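Local coordinates for particle-associated glycoside hydrolase (Acinetobacter phage Fri1, PDB 6C72), which probably degrades the capsular polysaccharide of Acinetobacter baumannii as a tailspike depolymerase during phage entry, and binds zinc ions, at residues A95-E100 with Q129-H134. Residues are numbered along the deposited sequence; the frame is centred on the assembly and turned at random.
With ZN (zinc ion), chain D.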
loop_
_atom_site.group_PDB
_atom_site.type_symbol
_atom_site.label_atom_id
_atom_site.label_comp_id
_atom_site.label_asym_id
_atom_site.label_seq_id
_atom_site.Cartn_x
_atom_site.Cartn_y
_atom_site.Cartn_z
ATOM N N ALA A 95 35.777 25.902 4.758
ATOM C CA ALA A 95 35.647 26.846 5.861
ATOM C C ALA A 95 36.686 26.609 6.942
ATOM O O ALA A 95 36.607 27.215 8.014
ATOM C CB ALA A 95 34.250 26.775 6.473
ATOM N N GLY A 96 37.651 25.732 6.697
ATOM C CA GLY A 96 38.707 25.472 7.644
ATOM C C GLY A 96 38.546 24.207 8.454
ATOM O O GLY A 96 39.401 23.930 9.297
ATOM N N LEU A 97 37.490 23.432 8.232
ATOM C CA LEU A 97 37.312 22.203 8.995
ATOM C C LEU A 97 38.484 21.250 8.751
ATOM O O LEU A 97 38.913 21.056 7.611
ATOM C CB LEU A 97 35.988 21.544 8.615
ATOM C CG LEU A 97 35.568 20.375 9.502
ATOM C CD1 LEU A 97 34.208 20.677 10.117
ATOM C CD2 LEU A 97 35.523 19.101 8.700
ATOM N N ARG A 98 39.026 20.680 9.825
ATOM C CA ARG A 98 40.179 19.802 9.698
ATOM C C ARG A 98 39.724 18.392 9.346
ATOM O O ARG A 98 38.910 17.802 10.061
ATOM C CB ARG A 98 41.001 19.795 10.991
ATOM C CG ARG A 98 41.878 21.037 11.224
ATOM C CD ARG A 98 42.622 20.979 12.579
ATOM N NE ARG A 98 43.601 19.886 12.639
ATOM C CZ ARG A 98 44.396 19.625 13.681
ATOM N NH1 ARG A 98 44.340 20.382 14.777
ATOM N NH2 ARG A 98 45.261 18.610 13.619
ATOM N N ALA A 99 40.261 17.846 8.256
ATOM C CA ALA A 99 39.824 16.557 7.726
ATOM C C ALA A 99 40.650 15.394 8.278
ATOM O O ALA A 99 41.719 15.575 8.870
ATOM C CB ALA A 99 39.898 16.546 6.200
ATOM N N GLU A 100 40.121 14.186 8.075
ATOM C CA GLU A 100 40.812 12.925 8.367
ATOM C C GLU A 100 41.379 12.865 9.781
ATOM O O GLU A 100 42.396 12.220 10.027
ATOM C CB GLU A 100 41.916 12.658 7.351
ATOM C CG GLU A 100 41.443 12.764 5.931
ATOM C CD GLU A 100 41.795 11.534 5.128
ATOM O OE1 GLU A 100 41.106 10.497 5.298
ATOM O OE2 GLU A 100 42.775 11.596 4.343
ATOM N N GLN A 129 29.223 19.191 2.349
ATOM C CA GLN A 129 29.978 17.950 2.248
ATOM C C GLN A 129 30.972 17.873 3.398
ATOM O O GLN A 129 31.729 18.824 3.637
ATOM C CB GLN A 129 30.710 17.882 0.905
ATOM C CG GLN A 129 31.543 16.635 0.705
ATOM C CD GLN A 129 30.688 15.380 0.532
ATOM O OE1 GLN A 129 29.743 15.356 -0.269
ATOM N NE2 GLN A 129 31.014 14.331 1.285
ATOM N N LEU A 130 30.940 16.794 4.113
ATOM C CA LEU A 130 31.952 16.554 5.127
ATOM C C LEU A 130 33.022 15.629 4.573
ATOM O O LEU A 130 32.728 14.771 3.741
ATOM C CB LEU A 130 31.360 15.920 6.387
ATOM C CG LEU A 130 30.289 16.753 7.072
ATOM C CD1 LEU A 130 29.784 16.076 8.333
ATOM C CD2 LEU A 130 30.819 18.160 7.358
ATOM N N PRO A 131 34.274 15.778 4.970
ATOM C CA PRO A 131 35.314 14.844 4.533
ATOM C C PRO A 131 35.278 13.588 5.396
ATOM O O PRO A 131 34.500 13.464 6.327
ATOM C CB PRO A 131 36.602 15.637 4.768
ATOM C CG PRO A 131 36.284 16.423 5.998
ATOM C CD PRO A 131 34.815 16.808 5.874
ATOM N N LYS A 132 36.174 12.666 5.099
ATOM C CA LYS A 132 36.399 11.556 6.007
ATOM C C LYS A 132 37.042 12.066 7.298
ATOM O O LYS A 132 37.618 13.153 7.350
ATOM C CB LYS A 132 37.296 10.503 5.353
ATOM C CG LYS A 132 36.661 9.822 4.149
ATOM C CD LYS A 132 37.447 8.613 3.727
ATOM C CE LYS A 132 38.692 9.018 2.980
ATOM N NZ LYS A 132 39.523 7.822 2.762
ATOM N N GLY A 133 36.910 11.275 8.352
ATOM C CA GLY A 133 37.514 11.568 9.635
ATOM C C GLY A 133 36.472 11.665 10.735
ATOM O O GLY A 133 35.264 11.614 10.498
ATOM N N HIS A 134 36.980 11.791 11.962
ATOM C CA HIS A 134 36.138 12.051 13.123
ATOM C C HIS A 134 35.985 13.556 13.281
ATOM O O HIS A 134 36.972 14.296 13.214
ATOM C CB HIS A 134 36.722 11.428 14.389
ATOM C CG HIS A 134 36.643 9.931 14.411
ATOM N ND1 HIS A 134 35.681 9.242 15.117
ATOM C CD2 HIS A 134 37.384 8.989 13.774
ATOM C CE1 HIS A 134 35.851 7.944 14.942
ATOM N NE2 HIS A 134 36.872 7.764 14.124
HETATM ZN ZN ZN D . 37.704 6.060 13.512
HETATM O O HOH W 1 38.113 14.749 10.440
HETATM O O HOH W 2 39.396 5.142 14.477
HETATM O O HOH W 3 36.019 4.321 14.193
HETATM O O HOH W 4 38.574 6.414 11.753
#
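Pro131 packs against the loop that follows strand 89-91, its ring meeting two side chains at once. The methyl of Ala99 lies against the ring atoms CB and CG, with Ala99 CB 3.6 Å from Pro131 CG. Leu97 reaches the CD end of the same ring by one branch, Leu97 CD2 standing 3.7 Å from Pro131 CD; a CG anti to the backbone N (chi1 -170°) carries the leucine tip there, while Ile112 of helix 110-122 also touches this side chain. The hydrophobic patch then gives way to a single backbone hydrogen bond, from Glu100 N to Lys132 O at 2.8 Å, with the donor tilted 33° from the carbonyl plane. With no side chain on Gly133 between them, the backbones draw close, Glu100 CA lying 3.8 Å from Gly133 CA. Water 1 adds a bridge, donating to both Arg98 O and His134 O.

The Glu100 and Lys132 chains extend alongside each other. The glutamate bends at chi2 (-128°), bringing OE1 3.7 Å from Lys132 CE, yet Lys132 NZ remains 4.0 Å from Glu100 OE1, too far for a salt bridge, and makes a weak hydrogen bond to Asp152. His134 binds a zinc ion through NE2 at 2.0 Å, with three waters as further ligands, while its ND1 is hydrogen-bonded to His182 and its ring stacks on Phe180. The loop is thus joined to the start of the parallel beta-helix by apolar packing and one direct hydrogen bond, whereas the lysine probably moderates the negative charge of Glu100 and Asp152, which share a zinc site in this protein.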